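PDB 4GCN: stress-induced-phosphoprotein 1 from Caenorhabditis elegans, which acts as an Hsp70/Hsp90-organising co-chaperone, binding Hsp90 and inhibiting its ATPase activity, here represented by its N-terminal TPR domain. Local coordinates for residues Y45-A49 against F64-A68; A89-Q94 against Q104-R108. All blocks are in the same frame, centred on the assembly; numbering follows the deposited sequence.

Both interactions are antiparallel helix pairs within single TPR repeats of the N-terminal domain: interaction 1 joins helices 42-54 and 58-74 in the second repeat, interaction 2 joins helices 79-95 and 99-112 in the third. Interaction 1 lies near the centre of the chain and is mostly buried, built from aliphatic and aromatic carbon with a lysine chain laid over a phenyl ring. Interaction 2, farther out and partly buried, is more aromatic, with small residues set against the faces of two large rings. The two share no helix but touch directly, C65 packing on A89 and E66 on W105, where helix 58-74 passes beside the third repeat.

Interaction 1: residues Y45-A49 against F64-A68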
# COMPACT_ATOMS: atom_id res chain seq x y z
N TYR A 45 -5.87 2.16 -1.47
CA TYR A 45 -4.71 2.84 -0.87
C TYR A 45 -3.42 2.06 -1.09
O TYR A 45 -2.40 2.66 -1.56
CB TYR A 45 -4.95 3.14 0.59
CG TYR A 45 -6.16 3.98 0.82
CD1 TYR A 45 -6.10 5.37 0.76
CD2 TYR A 45 -7.36 3.41 1.15
CE1 TYR A 45 -7.21 6.16 1.02
CE2 TYR A 45 -8.46 4.20 1.41
CZ TYR A 45 -8.38 5.58 1.33
OH TYR A 45 -9.47 6.35 1.56
N ASN A 46 -3.52 0.74 -1.02
CA ASN A 46 -2.40 -0.09 -1.32
C ASN A 46 -2.10 -0.02 -2.81
O ASN A 46 -0.92 -0.00 -3.17
CB ASN A 46 -2.57 -1.57 -0.91
CG ASN A 46 -2.43 -1.82 0.60
OD1 ASN A 46 -1.77 -1.07 1.30
ND2 ASN A 46 -3.05 -2.93 1.10
N ASN A 47 -3.12 -0.01 -3.69
CA ASN A 47 -2.83 -0.00 -5.13
C ASN A 47 -2.21 1.34 -5.52
O ASN A 47 -1.28 1.38 -6.27
CB ASN A 47 -4.10 -0.26 -5.95
CG ASN A 47 -4.55 -1.71 -5.93
OD1 ASN A 47 -5.42 -2.06 -6.69
ND2 ASN A 47 -4.00 -2.52 -5.08
N LYS A 48 -2.64 2.45 -4.93
CA LYS A 48 -2.02 3.73 -5.20
C LYS A 48 -0.55 3.78 -4.73
O LYS A 48 0.31 4.29 -5.44
CB LYS A 48 -2.72 4.86 -4.51
CG LYS A 48 -3.87 5.40 -5.31
CD LYS A 48 -4.27 6.78 -4.90
CE LYS A 48 -3.28 7.90 -5.14
NZ LYS A 48 -3.41 8.73 -6.38
N ALA A 49 -0.27 3.18 -3.59
CA ALA A 49 1.09 3.03 -3.06
C ALA A 49 2.00 2.29 -4.01
O ALA A 49 3.13 2.68 -4.24
CB ALA A 49 1.06 2.40 -1.65
N PHE A 64 0.65 6.85 1.31
CA PHE A 64 -0.50 6.00 1.06
C PHE A 64 -0.50 4.70 1.86
O PHE A 64 -1.57 4.14 2.12
CB PHE A 64 -0.74 5.85 -0.45
CG PHE A 64 -1.54 7.00 -0.99
CD1 PHE A 64 -0.97 8.25 -1.15
CD2 PHE A 64 -2.92 6.87 -1.17
CE1 PHE A 64 -1.73 9.35 -1.57
CE2 PHE A 64 -3.67 7.97 -1.59
CZ PHE A 64 -3.09 9.20 -1.78
N CYS A 65 0.68 4.21 2.23
CA CYS A 65 0.78 3.08 3.14
C CYS A 65 0.22 3.47 4.49
O CYS A 65 -0.46 2.70 5.14
CB CYS A 65 2.24 2.65 3.29
SG CYS A 65 2.92 1.90 1.80
N GLU A 66 0.52 4.66 4.89
CA GLU A 66 0.05 5.17 6.18
C GLU A 66 -1.50 5.28 6.18
O GLU A 66 -2.21 4.94 7.17
CB GLU A 66 0.67 6.55 6.45
CG GLU A 66 2.18 6.54 6.78
CD GLU A 66 2.86 7.95 6.66
OE1 GLU A 66 2.23 8.94 6.27
OE2 GLU A 66 4.05 8.08 6.98
N LYS A 67 -2.02 5.83 5.10
CA LYS A 67 -3.48 5.82 4.84
C LYS A 67 -4.08 4.37 4.88
O LYS A 67 -5.04 4.14 5.58
CB LYS A 67 -3.85 6.54 3.53
CG LYS A 67 -3.83 8.06 3.58
CD LYS A 67 -4.03 8.61 2.15
CE LYS A 67 -3.94 10.11 2.01
NZ LYS A 67 -4.46 10.83 3.20
N ALA A 68 -3.46 3.40 4.21
CA ALA A 68 -3.95 2.04 4.22
C ALA A 68 -4.06 1.49 5.64
O ALA A 68 -5.03 0.85 5.99
CB ALA A 68 -3.04 1.14 3.34
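F64 reaches from helix 58-74 to Y45 and K48 of helix 42-54. The Y45 and F64 side chains cross at about a right angle, and F64 CD2 meets the Y45 ring at its edge, close to the ring plane, 4.0 Å from Y45 CD1. The same ring carbon, Y45 CD1, meets the K67 CB methylene at 3.8 Å. K48 supplies a CH-pi contact, its CE lying over one face of F64, 3.9 Å from the ring centroid and 26° off the normal. The opposite face of F64 has K67 CD of its own helix above its rim, so the ring is sandwiched between two lysine chains. The K48 chain bends at chi3 (67°), which lays CD and CE along the ring while NZ goes on to a salt bridge with D32 and a hydrogen bond to H28.

Apolar contacts join the roots of these side chains. Y45 CB rests 3.9 Å from A68 CB. A49 CB touches both F64 CB and C65 SG, 4.0 Å from the sulfur. Replacing F64 by alanine is likely to open a gap beside Y45 and leave the K48 methylenes without the ring they lie on.

Polar atoms add no hydrogen bond between the segments. N46 OD1 packs 3.3 Å from A68 CB, whereas the Y45 hydroxyl bonds to the carbonyl of P39.

The axes approach to 8.2 Å at 165°, nearly antiparallel, consistent with the small A49 and A68 at the interface. On further sides, helices 24-37 and 79-95 pack against the pair. This close pairing of consecutive helices is the helix-turn-helix of a TPR unit, here the second repeat of the domain.

Interaction 2: residues A89-Q94 against Q104-R108; sequences AGNAFQ and QWFHR
The W105 indole has A89 CB over one face, 3.7 Å from the centroid of the six-membered ring and 21° off its normal, a CH-pi contact. On the opposite face, toward the rim, lies NH1 of R108 from the same helix. The five-membered ring lies beside F93: the two planes are 26° apart but slid past each other, so that the rings barely overlap and F93 CE2 comes 3.5 Å from W105 NE1, which stands at the edge of the phenyl ring.

F106 takes G90 CA over one face, 3.9 Å from its centroid, in a second CH-pi contact. At its edge, in plane, are the amide carbons of N91 and Q94. The Q94 amide is turned steeply from the ring plane and its OE1 touches F106 CZ at 3.3 Å; this oxygen also accepts a hydrogen bond from K121.

The two helices form the antiparallel pair of the third TPR repeat, with axes 8.4 Å apart. G90 and A89 are the small residues against which the rings of the second helix pack. W105 CB lies 3.7 Å from G90 N, while F106 CZ reaches the glycine backbone, 3.4 Å from G90 C. The phenyl ring thus lies close over backbone that carries no side chain. With its CG beside the backbone N (chi1 -75°), F106 brings its ring up to G90, N91 and Q94.

Neighbouring helices take up other parts of the same side chains: F106 also packs on K121, V122 and L125 of helix 116-126, and F93 meets V62 of helix 58-74.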
# COMPACT_ATOMS: atom_id res chain seq x y z
N ALA A 89 5.76 0.21 2.85
CA ALA A 89 6.35 1.37 3.43
C ALA A 89 7.83 1.18 3.80
O ALA A 89 8.61 2.12 3.62
CB ALA A 89 5.58 1.82 4.71
N GLY A 90 8.19 0.02 4.36
CA GLY A 90 9.54 -0.25 4.71
C GLY A 90 10.46 -0.24 3.50
O GLY A 90 11.53 0.36 3.51
N ASN A 91 10.02 -0.92 2.44
CA ASN A 91 10.72 -0.87 1.21
C ASN A 91 10.91 0.54 0.58
O ASN A 91 11.99 0.88 0.07
CB ASN A 91 10.05 -1.83 0.25
CG ASN A 91 10.38 -3.28 0.56
OD1 ASN A 91 9.52 -4.02 1.02
ND2 ASN A 91 11.59 -3.69 0.27
N ALA A 92 9.85 1.35 0.62
CA ALA A 92 9.91 2.72 0.16
C ALA A 92 10.93 3.55 0.96
O ALA A 92 11.60 4.39 0.38
CB ALA A 92 8.52 3.42 0.16
N PHE A 93 11.03 3.32 2.27
CA PHE A 93 12.05 3.90 3.10
C PHE A 93 13.46 3.43 2.80
O PHE A 93 14.38 4.25 2.66
CB PHE A 93 11.74 3.79 4.56
CG PHE A 93 10.92 4.94 5.09
CD1 PHE A 93 11.41 6.26 5.04
CD2 PHE A 93 9.68 4.71 5.64
CE1 PHE A 93 10.72 7.29 5.62
CE2 PHE A 93 8.94 5.78 6.19
CZ PHE A 93 9.45 7.05 6.16
N GLN A 94 13.63 2.16 2.54
CA GLN A 94 14.93 1.71 2.03
C GLN A 94 15.36 2.43 0.75
O GLN A 94 16.53 2.75 0.56
CB GLN A 94 14.95 0.23 1.70
CG GLN A 94 15.01 -0.72 2.85
CD GLN A 94 15.11 -2.14 2.35
OE1 GLN A 94 14.10 -2.68 1.97
NE2 GLN A 94 16.34 -2.73 2.34
N GLN A 104 11.86 0.42 11.30
CA GLN A 104 10.65 0.68 12.15
C GLN A 104 9.42 0.05 11.47
O GLN A 104 8.62 -0.61 12.17
CB GLN A 104 10.37 2.17 12.37
CG GLN A 104 11.13 2.80 13.54
CD GLN A 104 10.99 4.32 13.55
OE1 GLN A 104 9.90 4.85 13.29
NE2 GLN A 104 12.09 5.03 13.89
N TRP A 105 9.29 0.22 10.15
CA TRP A 105 8.11 -0.21 9.44
C TRP A 105 8.10 -1.75 9.28
O TRP A 105 7.08 -2.38 9.42
CB TRP A 105 8.00 0.48 8.07
CG TRP A 105 7.30 1.79 8.15
CD1 TRP A 105 7.85 3.05 8.27
CD2 TRP A 105 5.88 1.99 8.14
NE1 TRP A 105 6.86 4.02 8.39
CE2 TRP A 105 5.64 3.43 8.31
CE3 TRP A 105 4.80 1.14 8.10
CZ2 TRP A 105 4.36 3.97 8.30
CZ3 TRP A 105 3.52 1.68 8.01
CH2 TRP A 105 3.29 3.05 8.14
N PHE A 106 9.25 -2.32 8.99
CA PHE A 106 9.38 -3.76 8.83
C PHE A 106 9.02 -4.49 10.13
O PHE A 106 8.40 -5.52 10.12
CB PHE A 106 10.80 -4.07 8.42
CG PHE A 106 11.13 -3.74 6.96
CD1 PHE A 106 10.21 -3.90 5.95
CD2 PHE A 106 12.40 -3.34 6.61
CE1 PHE A 106 10.56 -3.67 4.58
CE2 PHE A 106 12.73 -3.07 5.24
CZ PHE A 106 11.81 -3.25 4.25
N HIS A 107 9.49 -4.00 11.26
CA HIS A 107 9.10 -4.54 12.53
C HIS A 107 7.61 -4.45 12.83
O HIS A 107 7.05 -5.45 13.30
CB HIS A 107 9.90 -3.92 13.65
CG HIS A 107 11.22 -4.59 13.86
ND1 HIS A 107 11.32 -5.91 14.18
CD2 HIS A 107 12.50 -4.10 13.80
CE1 HIS A 107 12.65 -6.23 14.37
NE2 HIS A 107 13.36 -5.13 14.11
N ARG A 108 6.97 -3.29 12.55
CA ARG A 108 5.50 -3.20 12.49
C ARG A 108 4.83 -4.25 11.63
O ARG A 108 3.94 -4.99 12.10
CB ARG A 108 5.07 -1.80 12.14
CG ARG A 108 5.30 -0.87 13.33
CD ARG A 108 5.11 0.58 13.02
NE ARG A 108 3.66 0.86 12.94
CZ ARG A 108 3.11 1.81 12.17
NH1 ARG A 108 3.88 2.62 11.48
NH2 ARG A 108 1.78 1.99 12.13